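Local coordinates for CRISPR-associated protein CasA/Cse1 (Thermus thermophilus, PDB 4AN8) that probably acts in CRISPR-based adaptive immunity as a subunit of the Cascade ribonucleoprotein complex that helps select foreign DNA, at residues 188-193 with 343-348; 295-300 with 357-362; 300-305 with 436-441. One frame throughout, in Å; residues are numbered along the deposited sequence.

Contact 1 (188-193 with 343-348)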
# COMPACT_ATOMS: atom_id res chain seq x y z
N ARG A 188 0.49 8.12 3.77
CA ARG A 188 1.93 7.85 3.98
C ARG A 188 2.35 6.38 3.99
O ARG A 188 3.42 6.05 3.50
CB ARG A 188 2.42 8.50 5.30
CG ARG A 188 2.00 9.94 5.52
CD ARG A 188 2.51 10.81 4.38
NE ARG A 188 1.92 12.15 4.41
CZ ARG A 188 2.30 13.16 3.63
NH1 ARG A 188 3.27 13.02 2.73
NH2 ARG A 188 1.69 14.32 3.74
N PRO A 189 1.55 5.50 4.62
CA PRO A 189 2.14 4.19 4.89
C PRO A 189 2.02 3.28 3.71
O PRO A 189 1.15 3.47 2.86
CB PRO A 189 1.29 3.65 6.05
CG PRO A 189 -0.03 4.34 5.89
CD PRO A 189 0.27 5.69 5.33
N ALA A 190 2.90 2.29 3.69
CA ALA A 190 2.82 1.22 2.72
C ALA A 190 1.73 0.26 3.15
O ALA A 190 1.64 -0.08 4.32
CB ALA A 190 4.16 0.51 2.67
N LEU A 191 0.88 -0.17 2.23
CA LEU A 191 -0.21 -1.08 2.59
C LEU A 191 0.11 -2.54 2.25
O LEU A 191 0.49 -2.85 1.11
CB LEU A 191 -1.50 -0.65 1.90
CG LEU A 191 -1.90 0.80 2.25
CD1 LEU A 191 -3.22 1.16 1.54
CD2 LEU A 191 -2.02 0.99 3.77
N PHE A 192 -0.06 -3.43 3.23
CA PHE A 192 0.14 -4.86 3.01
C PHE A 192 -1.15 -5.56 2.60
O PHE A 192 -2.13 -5.61 3.37
CB PHE A 192 0.75 -5.54 4.24
CG PHE A 192 2.15 -5.11 4.52
CD1 PHE A 192 2.40 -3.85 5.05
CD2 PHE A 192 3.22 -5.94 4.25
CE1 PHE A 192 3.70 -3.44 5.32
CE2 PHE A 192 4.53 -5.53 4.50
CZ PHE A 192 4.77 -4.28 5.04
N LEU A 193 -1.13 -6.11 1.39
CA LEU A 193 -2.31 -6.79 0.87
C LEU A 193 -2.00 -8.20 0.40
O LEU A 193 -1.69 -8.41 -0.77
CB LEU A 193 -2.92 -5.98 -0.29
CG LEU A 193 -4.17 -6.62 -0.88
CD1 LEU A 193 -5.42 -6.10 -0.15
CD2 LEU A 193 -4.25 -6.36 -2.39
N LEU A 343 2.15 -11.66 -1.60
CA LEU A 343 1.99 -10.41 -0.86
C LEU A 343 2.15 -9.22 -1.79
O LEU A 343 3.21 -9.05 -2.42
CB LEU A 343 3.03 -10.31 0.25
CG LEU A 343 3.12 -9.07 1.14
CD1 LEU A 343 1.85 -8.87 2.00
CD2 LEU A 343 4.38 -9.15 2.02
N ARG A 344 1.10 -8.40 -1.89
CA ARG A 344 1.24 -7.14 -2.62
C ARG A 344 1.46 -5.98 -1.66
O ARG A 344 0.81 -5.90 -0.62
CB ARG A 344 0.02 -6.89 -3.48
CG ARG A 344 -0.19 -7.97 -4.48
CD ARG A 344 -1.17 -7.52 -5.50
NE ARG A 344 -1.07 -8.34 -6.70
CZ ARG A 344 -1.41 -7.91 -7.90
NH1 ARG A 344 -1.88 -6.67 -8.05
NH2 ARG A 344 -1.29 -8.71 -8.95
N VAL A 345 2.40 -5.10 -1.99
CA VAL A 345 2.55 -3.87 -1.24
C VAL A 345 2.12 -2.72 -2.13
O VAL A 345 2.58 -2.59 -3.26
CB VAL A 345 3.99 -3.65 -0.75
CG1 VAL A 345 4.06 -2.35 0.07
CG2 VAL A 345 4.45 -4.85 0.10
N LEU A 346 1.20 -1.90 -1.62
CA LEU A 346 0.63 -0.77 -2.35
C LEU A 346 0.78 0.52 -1.55
O LEU A 346 0.57 0.52 -0.34
CB LEU A 346 -0.85 -1.01 -2.63
CG LEU A 346 -1.25 -2.37 -3.19
CD1 LEU A 346 -2.77 -2.54 -3.21
CD2 LEU A 346 -0.63 -2.59 -4.57
N GLY A 347 1.11 1.62 -2.21
CA GLY A 347 1.23 2.90 -1.53
C GLY A 347 1.87 4.00 -2.38
O GLY A 347 2.18 3.80 -3.55
N GLN A 348 2.05 5.18 -1.78
CA GLN A 348 2.64 6.32 -2.46
C GLN A 348 4.00 6.56 -1.89
O GLN A 348 4.21 6.36 -0.71
CB GLN A 348 1.85 7.62 -2.18
CG GLN A 348 0.41 7.49 -2.18
CD GLN A 348 -0.30 8.82 -2.13
OE1 GLN A 348 -0.77 9.31 -3.14
NE2 GLN A 348 -0.43 9.39 -0.93
O HOH W 1 4.28 8.23 1.71
O HOH W 2 4.09 4.47 1.26
O HOH W 3 0.86 5.33 0.75

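Contact 2 (295-300 with 357-362)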
# COMPACT_ATOMS: atom_id res chain seq x y z
N LEU A 295 5.83 1.73 8.28
CA LEU A 295 6.61 1.37 7.10
C LEU A 295 6.07 2.16 5.93
O LEU A 295 4.86 2.37 5.79
CB LEU A 295 6.59 -0.13 6.81
CG LEU A 295 7.80 -0.86 7.38
CD1 LEU A 295 7.76 -0.78 8.93
CD2 LEU A 295 7.85 -2.30 6.91
N ARG A 296 6.98 2.60 5.08
CA ARG A 296 6.69 3.63 4.12
C ARG A 296 7.49 3.30 2.87
O ARG A 296 8.62 2.86 2.96
CB ARG A 296 7.16 4.94 4.75
CG ARG A 296 6.58 6.19 4.20
CD ARG A 296 6.72 7.27 5.23
NE ARG A 296 6.47 8.60 4.67
CZ ARG A 296 6.08 9.65 5.39
NH1 ARG A 296 5.87 9.52 6.70
NH2 ARG A 296 5.88 10.81 4.79
N LEU A 297 6.90 3.46 1.70
CA LEU A 297 7.67 3.24 0.49
C LEU A 297 8.64 4.41 0.30
O LEU A 297 8.31 5.56 0.57
CB LEU A 297 6.75 3.08 -0.72
CG LEU A 297 5.84 1.84 -0.73
CD1 LEU A 297 4.72 2.01 -1.75
CD2 LEU A 297 6.62 0.54 -0.98
N SER A 298 9.85 4.11 -0.15
CA SER A 298 10.85 5.16 -0.29
C SER A 298 11.36 5.28 -1.72
O SER A 298 11.45 4.28 -2.45
CB SER A 298 12.02 4.92 0.66
OG SER A 298 13.06 5.83 0.36
N GLU A 299 11.69 6.51 -2.10
CA GLU A 299 12.10 6.83 -3.45
C GLU A 299 13.20 5.93 -4.00
O GLU A 299 13.10 5.42 -5.12
CB GLU A 299 12.54 8.29 -3.55
CG GLU A 299 13.14 8.65 -4.89
CD GLU A 299 12.68 10.00 -5.39
OE1 GLU A 299 13.03 11.03 -4.77
OE2 GLU A 299 11.97 10.03 -6.42
N GLU A 300 14.25 5.71 -3.22
CA GLU A 300 15.34 4.91 -3.76
C GLU A 300 15.67 3.64 -2.95
O GLU A 300 16.25 2.70 -3.49
CB GLU A 300 16.57 5.79 -4.03
CG GLU A 300 16.30 6.83 -5.12
CD GLU A 300 17.45 7.78 -5.38
OE1 GLU A 300 18.51 7.63 -4.72
OE2 GLU A 300 17.31 8.67 -6.24
N ASP A 357 5.63 9.40 -6.34
CA ASP A 357 5.52 8.14 -7.06
C ASP A 357 4.46 7.26 -6.43
O ASP A 357 4.08 7.44 -5.26
CB ASP A 357 6.88 7.42 -7.07
CG ASP A 357 6.98 6.34 -8.16
OD1 ASP A 357 6.28 6.44 -9.19
OD2 ASP A 357 7.78 5.39 -7.98
N ILE A 358 3.99 6.30 -7.21
CA ILE A 358 2.97 5.37 -6.78
C ILE A 358 3.47 3.98 -7.16
O ILE A 358 3.90 3.76 -8.28
CB ILE A 358 1.64 5.77 -7.41
CG1 ILE A 358 1.05 6.92 -6.60
CG2 ILE A 358 0.68 4.66 -7.46
CD1 ILE A 358 0.15 7.78 -7.40
N ARG A 359 3.45 3.05 -6.22
CA ARG A 359 4.11 1.77 -6.43
C ARG A 359 3.29 0.57 -6.01
O ARG A 359 2.57 0.61 -5.01
CB ARG A 359 5.47 1.75 -5.71
CG ARG A 359 6.61 2.21 -6.59
CD ARG A 359 7.83 2.67 -5.81
NE ARG A 359 8.37 1.66 -4.90
CZ ARG A 359 9.32 1.91 -4.01
NH1 ARG A 359 9.83 3.14 -3.94
NH2 ARG A 359 9.76 0.96 -3.19
N ARG A 360 3.43 -0.50 -6.80
CA ARG A 360 2.90 -1.82 -6.52
C ARG A 360 4.07 -2.80 -6.42
O ARG A 360 4.81 -3.01 -7.38
CB ARG A 360 1.93 -2.26 -7.62
CG ARG A 360 1.54 -3.74 -7.61
CD ARG A 360 0.13 -4.00 -8.21
NE ARG A 360 -0.14 -3.12 -9.33
CZ ARG A 360 -1.26 -2.43 -9.53
NH1 ARG A 360 -2.27 -2.50 -8.69
NH2 ARG A 360 -1.37 -1.66 -10.59
N GLU A 361 4.27 -3.40 -5.25
CA GLU A 361 5.29 -4.43 -5.14
C GLU A 361 4.71 -5.81 -4.83
O GLU A 361 3.74 -5.93 -4.11
CB GLU A 361 6.38 -4.03 -4.15
CG GLU A 361 7.54 -3.42 -4.87
CD GLU A 361 8.27 -2.41 -4.04
OE1 GLU A 361 8.56 -2.71 -2.85
OE2 GLU A 361 8.56 -1.32 -4.59
N VAL A 362 5.30 -6.84 -5.42
CA VAL A 362 4.80 -8.19 -5.24
C VAL A 362 5.91 -9.06 -4.63
O VAL A 362 7.06 -9.03 -5.08
CB VAL A 362 4.31 -8.77 -6.58
CG1 VAL A 362 3.64 -10.12 -6.36
CG2 VAL A 362 3.35 -7.82 -7.25
O HOH W 4 10.71 1.48 -0.14

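Contact 3 (300-305 with 436-441)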
# COMPACT_ATOMS: atom_id res chain seq x y z
N GLU A 300 14.25 5.71 -3.22
CA GLU A 300 15.34 4.91 -3.76
C GLU A 300 15.67 3.64 -2.95
O GLU A 300 16.25 2.70 -3.49
CB GLU A 300 16.57 5.79 -4.03
CG GLU A 300 16.30 6.83 -5.12
CD GLU A 300 17.45 7.78 -5.38
OE1 GLU A 300 18.51 7.63 -4.72
OE2 GLU A 300 17.31 8.67 -6.24
N ARG A 301 15.25 3.61 -1.68
CA ARG A 301 15.47 2.46 -0.81
C ARG A 301 14.48 1.30 -1.02
O ARG A 301 13.28 1.46 -0.84
CB ARG A 301 15.46 2.92 0.64
CG ARG A 301 15.51 1.83 1.68
CD ARG A 301 15.21 2.42 3.05
NE ARG A 301 15.16 1.41 4.10
CZ ARG A 301 16.22 0.94 4.74
NH1 ARG A 301 17.42 1.41 4.45
NH2 ARG A 301 16.07 0.01 5.68
N SER A 302 14.99 0.13 -1.38
CA SER A 302 14.19 -1.07 -1.56
C SER A 302 13.31 -1.35 -0.36
O SER A 302 13.79 -1.35 0.77
CB SER A 302 15.09 -2.29 -1.83
OG SER A 302 15.70 -2.21 -3.10
N PHE A 303 12.04 -1.62 -0.60
CA PHE A 303 11.10 -1.80 0.50
C PHE A 303 11.36 -3.02 1.41
O PHE A 303 11.19 -2.95 2.62
CB PHE A 303 9.66 -1.84 -0.03
CG PHE A 303 8.65 -1.83 1.05
CD1 PHE A 303 8.54 -0.73 1.89
CD2 PHE A 303 7.85 -2.93 1.29
CE1 PHE A 303 7.59 -0.72 2.94
CE2 PHE A 303 6.91 -2.94 2.32
CZ PHE A 303 6.78 -1.84 3.15
N TRP A 304 11.78 -4.13 0.82
CA TRP A 304 12.00 -5.35 1.58
C TRP A 304 13.08 -5.15 2.64
O TRP A 304 13.21 -5.96 3.57
CB TRP A 304 12.32 -6.55 0.66
CG TRP A 304 13.44 -6.28 -0.32
CD1 TRP A 304 13.30 -5.83 -1.60
CD2 TRP A 304 14.84 -6.44 -0.10
NE1 TRP A 304 14.54 -5.69 -2.19
CE2 TRP A 304 15.50 -6.07 -1.29
CE3 TRP A 304 15.61 -6.87 0.99
CZ2 TRP A 304 16.91 -6.10 -1.42
CZ3 TRP A 304 17.01 -6.91 0.85
CH2 TRP A 304 17.63 -6.52 -0.35
N ARG A 305 13.84 -4.08 2.50
CA ARG A 305 14.88 -3.77 3.47
C ARG A 305 14.33 -3.48 4.85
O ARG A 305 15.05 -3.53 5.84
CB ARG A 305 15.70 -2.57 3.01
CG ARG A 305 16.68 -2.93 1.94
CD ARG A 305 17.94 -2.18 2.22
NE ARG A 305 18.18 -1.19 1.21
CZ ARG A 305 19.07 -0.21 1.31
NH1 ARG A 305 19.82 -0.07 2.40
NH2 ARG A 305 19.19 0.63 0.31
N ALA A 436 20.45 -5.62 -8.10
CA ALA A 436 20.64 -7.06 -8.24
C ALA A 436 19.93 -7.81 -7.14
O ALA A 436 19.35 -8.87 -7.38
CB ALA A 436 22.11 -7.41 -8.25
N LEU A 437 19.99 -7.27 -5.92
CA LEU A 437 19.34 -7.92 -4.76
C LEU A 437 17.80 -7.84 -4.82
O LEU A 437 17.12 -8.75 -4.34
CB LEU A 437 19.86 -7.30 -3.47
CG LEU A 437 21.34 -7.56 -3.18
CD1 LEU A 437 21.67 -7.05 -1.79
CD2 LEU A 437 21.65 -9.04 -3.28
N ASP A 438 17.26 -6.78 -5.41
CA ASP A 438 15.82 -6.71 -5.68
C ASP A 438 15.34 -7.94 -6.47
O ASP A 438 14.29 -8.49 -6.18
CB ASP A 438 15.44 -5.43 -6.42
CG ASP A 438 15.49 -4.21 -5.54
OD1 ASP A 438 15.26 -4.33 -4.31
OD2 ASP A 438 15.77 -3.12 -6.07
N GLY A 439 16.13 -8.36 -7.47
CA GLY A 439 15.85 -9.58 -8.20
C GLY A 439 16.11 -10.85 -7.41
O GLY A 439 15.44 -11.87 -7.59
N ALA A 440 17.10 -10.82 -6.52
CA ALA A 440 17.43 -12.02 -5.77
C ALA A 440 16.53 -12.21 -4.55
O ALA A 440 16.32 -13.34 -4.09
CB ALA A 440 18.90 -12.00 -5.33
N PHE A 441 16.02 -11.11 -4.00
CA PHE A 441 15.27 -11.22 -2.75
C PHE A 441 14.08 -12.19 -2.74
O PHE A 441 13.94 -12.97 -1.79
CB PHE A 441 14.83 -9.87 -2.17
CG PHE A 441 14.20 -9.99 -0.81
CD1 PHE A 441 14.97 -10.28 0.29
CD2 PHE A 441 12.82 -9.89 -0.66
CE1 PHE A 441 14.39 -10.43 1.54
CE2 PHE A 441 12.24 -10.03 0.59
CZ PHE A 441 13.02 -10.29 1.69

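Contact 1 (188-193 with 343-348)
The ring of Phe192 is met at its edge, near the ring plane, by the CD1 methyl of Leu343, 3.9 Å from CD2 of the ring, while the CG2 methyl of Val345 approaches obliquely. Leu343 gets there because its CG lies anti to the backbone N (chi1 177°), which brings its end closer to the opposing strand than its CB direction suggests. On the side of the sheet that carries Phe192 and Val345, CG1 of Val345 also meets CB of Ala190. The opposite side of the sheet carries Leu191, Leu193, Arg344 and Leu346, with CD2 of Leu193 4.2 Å from CD1 of Leu346; these two leucines and Leu191 back onto helix 50-67, and Arg344 reaches that helix through a salt bridge to Glu53. The strands run antiparallel: 191-195 is an outer strand of the three-stranded sheet, 342-351 the central one. Leu191 and Leu346 form one hydrogen-bonded pair (Leu191 N to Leu346 O, 2.7 Å), Leu193 and Arg344 the next (Leu193 N to Arg344 O, 2.8 Å), and Phe192 faces Val345 in the non-hydrogen-bonded pair between them. A CA-H...O contact from Val345 CA to Leu191 O adds to the backbone pairing. Beyond Ala190 and Gly347 the chains part and water takes over: one molecule accepts from Gln348 N and also lies 2.8 Å from Pro189 O, and two more sit between the carbonyls of Arg188 and Gln348. The chemistry is that of a buried antiparallel pair: mostly apolar side chains on both sides of the sheet, backbone bonds satisfying the middle, water where direct pairing ends.

Contact 2 (295-300 with 357-362)
Leu297 lies across the side chain of Arg359: its CB sits over the centre of one guanidinium face, 4.3 Å above the plane, its CD1 is 4.0 Å from Arg359 CB, and its CD2 nears NH2. At the guanidinium edge, NH1 of Arg359 donates to Ser298 O; the modelled 2.5 Å is very short and doubtful. Another edge, NE and NH2, holds Glu361 side-on in a salt bridge within the strand. Both nitrogens converge on the single oxygen OE2, with Arg359 NH2 2.9 Å from Glu361 OE2 on its syn lone pair and NE meeting the oxygen nearly head-on. A bend at chi3 (57°) turns the arginine chain so that it can serve both partners. A water accepts from Ser298 N, 2.8 Å from that nitrogen, and at longer range from Arg359 NH2, a second polar link to the loop. Glu361 OE1 is hydrogen-bonded to Tyr363 OH, which should help fix the carboxylate. The contact lays the loop between strand 292-294 and helix 320-333 against one face of strand 354-364, an outer strand of the three-stranded sheet; Ile358 and Arg360 point away from the loop, to the face packed by helix 50-67, with central strand 342-351 alongside.

Contact 3 (300-305 with 436-441)
Asp438 OD1 receives two side-chain donors from the 300-305 segment: Trp304 NE1 at 2.6 Å, and the hydroxyl of Ser302, whose modelled 2.5 Å from OG is too short to be taken literally. The indole N-H reaches the oxygen nearly in the ring plane, and the carboxylate stands almost upright to that plane, at 87°. Over one face of the indole lies Phe441 in an offset stack, its ring 4.4 Å from the five-membered ring between centroids and tilted by only 10°. The two side chains slide past each other in opposite directions, so each CB makes a CH-pi contact over the partner's ring: Trp304 CB is 3.8 Å from the Phe441 centroid, and Phe441 CB hangs over the pyrrole part. Ser302 CB and Arg305 CG cover the opposite indole face near its rim, and Leu437 CB touches Trp304 CZ2 at 3.8 Å. With CG between the backbone N and the carbonyl carbon (chi1 51°), Trp304 turns its indole so that NE1 meets Asp438; it does so from a 3-10 turn in which Arg305 N bonds to Ser302 O. Further out, Leu382 of helix 372-403 packs on both stacked residues, Phe445 stacks on Phe441, and Arg305 makes a salt bridge to Glu386 and a cation-pi contact with Trp434. The indole N-H, and the hydroxyl if its bond is real, would probably favour the charged form of Asp438; the hydrogen bond at the ring edge and the stack over the ring face act together, which should limit both the position and the rotation of the indole against helix 429-446.

How the contacts relate
From the N terminus, strand 191-195 comes first and is closed on strand 342-351 by contact 1, across 149 intervening residues. Inside that span lies the loop 295-305, whose first part reaches forward to strand 354-364 in contact 2 and whose second part reaches on to helix 429-446 in contact 3, spanning 130 residues. The segments alternate along the chain, so all three closures cross and none nests. Contacts 2 and 3 share Glu300. Phe303, from the first segment of contact 3, packs on Ala190, Phe192 and Val345 of contact 1 and on Leu297 and Glu361 of contact 2. The three-stranded sheet is thereby tied through one loop to the C-terminal helices.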